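PDB 4PIC: protein-arginine-phosphatase from Geobacillus stearothermophilus, which removes the phosphate group from phosphoarginine residues in proteins, probably counteracting the arginine kinase McsB, and shows almost no activity on phosphotyrosine peptides. Local coordinates for residues L22-V31 against I137-Q148. Sequence-based numbering, arbitrary orientation.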
loop_
_atom_site.group_PDB
_atom_site.type_symbol
_atom_site.label_atom_id
_atom_site.label_comp_id
_atom_site.label_asym_id
_atom_site.label_seq_id
_atom_site.Cartn_x
_atom_site.Cartn_y
_atom_site.Cartn_z
ATOM N N LEU A 22 22.607 3.503 -4.359
ATOM C CA LEU A 22 23.336 4.639 -4.917
ATOM C C LEU A 22 23.837 5.553 -3.814
ATOM O O LEU A 22 24.964 6.038 -3.874
ATOM C CB LEU A 22 22.455 5.412 -5.901
ATOM C CG LEU A 22 22.226 4.688 -7.224
ATOM C CD1 LEU A 22 21.046 5.319 -7.936
ATOM C CD2 LEU A 22 23.486 4.786 -8.074
ATOM N N LEU A 23 23.018 5.791 -2.798
ATOM C CA LEU A 23 23.443 6.701 -1.740
ATOM C C LEU A 23 24.498 6.034 -0.870
ATOM O O LEU A 23 25.513 6.656 -0.531
ATOM C CB LEU A 23 22.249 7.172 -0.898
ATOM C CG LEU A 23 22.567 8.111 0.272
ATOM C CD1 LEU A 23 23.329 9.344 -0.217
ATOM C CD2 LEU A 23 21.285 8.499 1.010
ATOM N N GLU A 24 24.283 4.766 -0.532
ATOM C CA GLU A 24 25.203 4.041 0.335
ATOM C C GLU A 24 26.574 3.922 -0.316
ATOM O O GLU A 24 27.603 4.003 0.365
ATOM C CB GLU A 24 24.630 2.655 0.674
ATOM C CG GLU A 24 25.538 1.768 1.523
ATOM C CD GLU A 24 25.705 2.258 2.954
ATOM O OE1 GLU A 24 24.962 3.170 3.382
ATOM O OE2 GLU A 24 26.591 1.724 3.657
ATOM N N ASN A 25 26.593 3.776 -1.636
ATOM C CA ASN A 25 27.862 3.668 -2.359
ATOM C C ASN A 25 28.765 4.880 -2.160
ATOM O O ASN A 25 29.986 4.768 -2.265
ATOM C CB ASN A 25 27.632 3.454 -3.855
ATOM C CG ASN A 25 28.837 2.848 -4.544
ATOM O OD1 ASN A 25 29.422 1.880 -4.057
ATOM N ND2 ASN A 25 29.209 3.412 -5.679
ATOM N N LYS A 26 28.171 6.035 -1.885
ATOM C CA LYS A 26 28.963 7.251 -1.675
ATOM C C LYS A 26 29.690 7.268 -0.336
ATOM O O LYS A 26 30.635 8.043 -0.156
ATOM C CB LYS A 26 28.084 8.493 -1.780
ATOM C CG LYS A 26 27.473 8.722 -3.155
ATOM C CD LYS A 26 26.549 9.930 -3.128
ATOM C CE LYS A 26 26.093 10.303 -4.525
ATOM N NZ LYS A 26 27.237 10.808 -5.344
ATOM N N GLN A 27 29.231 6.454 0.612
ATOM C CA GLN A 27 29.861 6.361 1.933
ATOM C C GLN A 27 30.029 7.738 2.572
ATOM O O GLN A 27 31.122 8.114 3.032
ATOM C CB GLN A 27 31.208 5.641 1.828
ATOM C CG GLN A 27 31.061 4.154 1.540
ATOM C CD GLN A 27 30.542 3.390 2.740
ATOM O OE1 GLN A 27 31.191 3.345 3.787
ATOM N NE2 GLN A 27 29.366 2.787 2.599
ATOM N N LEU A 28 28.950 8.509 2.573
ATOM C CA LEU A 28 29.003 9.850 3.138
ATOM C C LEU A 28 29.093 9.769 4.658
ATOM O O LEU A 28 28.266 9.123 5.295
ATOM C CB LEU A 28 27.757 10.645 2.752
ATOM C CG LEU A 28 27.384 10.787 1.280
ATOM C CD1 LEU A 28 26.059 11.543 1.177
ATOM C CD2 LEU A 28 28.481 11.491 0.495
ATOM N N PRO A 29 30.103 10.427 5.247
ATOM C CA PRO A 29 30.182 10.469 6.713
ATOM C C PRO A 29 28.905 11.051 7.315
ATOM O O PRO A 29 28.357 12.003 6.767
ATOM C CB PRO A 29 31.362 11.421 6.968
ATOM C CG PRO A 29 32.208 11.297 5.753
ATOM C CD PRO A 29 31.262 11.076 4.602
ATOM N N GLY A 30 28.428 10.479 8.415
ATOM C CA GLY A 30 27.273 11.030 9.099
ATOM C C GLY A 30 25.938 10.725 8.435
ATOM O O GLY A 30 24.921 11.303 8.808
ATOM N N VAL A 31 25.944 9.829 7.452
ATOM C CA VAL A 31 24.717 9.468 6.740
ATOM C C VAL A 31 24.503 7.964 6.786
ATOM O O VAL A 31 25.372 7.193 6.379
ATOM C CB VAL A 31 24.765 9.945 5.262
ATOM C CG1 VAL A 31 23.520 9.461 4.490
ATOM C CG2 VAL A 31 24.909 11.464 5.180
ATOM N N ILE A 137 20.353 11.771 -6.304
ATOM C CA ILE A 137 21.130 11.367 -5.145
ATOM C C ILE A 137 22.450 12.132 -5.068
ATOM O O ILE A 137 22.945 12.433 -3.972
ATOM C CB ILE A 137 21.275 9.847 -5.101
ATOM C CG1 ILE A 137 19.903 9.263 -4.738
ATOM C CG2 ILE A 137 22.323 9.405 -4.100
ATOM C CD1 ILE A 137 19.838 7.796 -4.844
ATOM N N ASP A 138 22.997 12.501 -6.226
ATOM C CA ASP A 138 24.142 13.401 -6.249
ATOM C C ASP A 138 23.743 14.735 -5.619
ATOM O O ASP A 138 24.481 15.289 -4.798
ATOM C CB ASP A 138 24.657 13.615 -7.679
ATOM C CG ASP A 138 25.422 12.420 -8.215
ATOM O OD1 ASP A 138 25.772 11.518 -7.427
ATOM O OD2 ASP A 138 25.694 12.393 -9.436
ATOM N N ARG A 139 22.570 15.250 -5.985
ATOM C CA ARG A 139 22.110 16.518 -5.413
ATOM C C ARG A 139 21.821 16.366 -3.930
ATOM O O ARG A 139 22.084 17.274 -3.143
ATOM C CB ARG A 139 20.849 17.034 -6.110
ATOM C CG ARG A 139 20.881 16.987 -7.622
ATOM C CD ARG A 139 21.269 18.287 -8.289
ATOM N NE ARG A 139 21.086 18.169 -9.736
ATOM C CZ ARG A 139 21.861 18.748 -10.646
ATOM N NH1 ARG A 139 22.883 19.501 -10.267
ATOM N NH2 ARG A 139 21.611 18.574 -11.938
ATOM N N LEU A 140 21.271 15.222 -3.543
ATOM C CA LEU A 140 21.030 14.941 -2.135
ATOM C C LEU A 140 22.328 14.951 -1.336
ATOM O O LEU A 140 22.398 15.568 -0.264
ATOM C CB LEU A 140 20.346 13.584 -1.992
ATOM C CG LEU A 140 20.112 13.114 -0.562
ATOM C CD1 LEU A 140 19.140 14.052 0.101
ATOM C CD2 LEU A 140 19.543 11.706 -0.578
ATOM N N ALA A 141 23.355 14.285 -1.863
ATOM C CA ALA A 141 24.659 14.258 -1.204
ATOM C C ALA A 141 25.191 15.670 -0.998
ATOM O O ALA A 141 25.649 16.027 0.092
ATOM C CB ALA A 141 25.645 13.435 -2.007
ATOM N N GLU A 142 25.119 16.473 -2.051
ATOM C CA GLU A 142 25.586 17.852 -1.977
ATOM C C GLU A 142 24.811 18.657 -0.947
ATOM O O GLU A 142 25.392 19.443 -0.193
ATOM C CB GLU A 142 25.495 18.522 -3.345
ATOM C CG GLU A 142 26.417 17.916 -4.384
ATOM C CD GLU A 142 26.321 18.616 -5.723
ATOM O OE1 GLU A 142 25.197 19.011 -6.111
ATOM O OE2 GLU A 142 27.369 18.768 -6.387
ATOM N N LYS A 143 23.500 18.458 -0.912
ATOM C CA LYS A 143 22.637 19.164 0.031
ATOM C C LYS A 143 23.000 18.814 1.472
ATOM O O LYS A 143 23.173 19.705 2.307
ATOM C CB LYS A 143 21.166 18.851 -0.255
ATOM C CG LYS A 143 20.176 19.570 0.656
ATOM C CD LYS A 143 18.745 19.127 0.362
ATOM C CE LYS A 143 17.757 19.694 1.372
ATOM N NZ LYS A 143 17.474 21.137 1.159
ATOM N N LEU A 144 23.146 17.529 1.769
ATOM C CA LEU A 144 23.438 17.105 3.138
ATOM C C LEU A 144 24.824 17.569 3.575
ATOM O O LEU A 144 24.994 18.101 4.675
ATOM C CB LEU A 144 23.345 15.585 3.287
ATOM C CG LEU A 144 22.024 14.911 2.910
ATOM C CD1 LEU A 144 22.065 13.427 3.232
ATOM C CD2 LEU A 144 20.855 15.574 3.598
ATOM N N GLN A 145 25.815 17.387 2.711
ATOM C CA GLN A 145 27.181 17.771 3.061
ATOM C C GLN A 145 27.349 19.281 3.191
ATOM O O GLN A 145 28.141 19.755 4.015
ATOM C CB GLN A 145 28.174 17.196 2.059
ATOM C CG GLN A 145 28.249 15.669 2.125
ATOM C CD GLN A 145 29.475 15.110 1.437
ATOM O OE1 GLN A 145 29.801 15.505 0.319
ATOM N NE2 GLN A 145 30.157 14.184 2.102
ATOM N N THR A 146 26.631 20.042 2.373
ATOM C CA THR A 146 26.645 21.496 2.515
ATOM C C THR A 146 26.119 21.908 3.894
ATOM O O THR A 146 26.687 22.794 4.547
ATOM C CB THR A 146 25.820 22.191 1.417
ATOM O OG1 THR A 146 26.417 21.964 0.135
ATOM C CG2 THR A 146 25.717 23.696 1.681
ATOM N N GLU A 147 25.039 21.270 4.339
ATOM C CA GLU A 147 24.484 21.547 5.658
ATOM C C GLU A 147 25.464 21.155 6.755
ATOM O O GLU A 147 25.689 21.918 7.699
ATOM C CB GLU A 147 23.154 20.812 5.855
ATOM C CG GLU A 147 22.408 21.202 7.129
ATOM C CD GLU A 147 22.942 20.518 8.388
ATOM O OE1 GLU A 147 22.868 21.139 9.475
ATOM O OE2 GLU A 147 23.431 19.367 8.294
ATOM N N GLN A 148 26.056 19.976 6.629
ATOM C CA GLN A 148 27.012 19.505 7.620
ATOM C C GLN A 148 28.193 20.464 7.766
ATOM O O GLN A 148 28.608 20.786 8.883
ATOM C CB GLN A 148 27.545 18.135 7.229
ATOM C CG GLN A 148 26.511 17.024 7.274
ATOM C CD GLN A 148 27.070 15.727 6.742
ATOM O OE1 GLN A 148 27.737 15.711 5.707
ATOM N NE2 GLN A 148 26.820 14.633 7.458
HETATM O O HOH W 1 29.027 13.633 4.680
#
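Leu23 and Ile137 bring the two backbones closest, CA to CA 6.2 Å, and from there the chain leaving helix 15-25 runs beside helix 123-150 until Gly30 faces Gln148. In the low molecular weight phosphotyrosine protein phosphatase fold both helices pack on the same side of the parallel sheet, and the chain between helix 15-25 and strand 31-37 is the second connection of a beta-alpha-beta crossover. Ile137 wedges in with both branches: CD1 meets Leu22 CB at 3.7 Å, while CG2 lies against Leu23 CA. Further along, Leu23 CD2 touches Leu140 CD2, and Leu23 also rests on Ile5 and Phe7 of the sheet. Lys26 lays its CD over Ala141 CB, then bends at its last torsion (chi4 -67°) to bring NZ within 2.6 Å of Asp138 OD1, a salt bridge made on the anti side of the carboxylate. A methionine in place of Lys26 would probably leave Asp138 without this charged mate and its carboxylate freer to turn. Leu28 CD1 meets Ala141 CB at 3.7 Å, on the methyl that Lys26 also covers, and its CD2 packs on Gln145 NE2. Leu28 also opens a type II turn that ends at Val31, with Gly30 at positive phi. Gln148 NE2 donates to Pro29 O (3.1 Å, 167° at the hydrogen), and one water bridges Pro29 O, Gln148 OE1 and Gln145 NE2, accepting from the last at 2.9 Å.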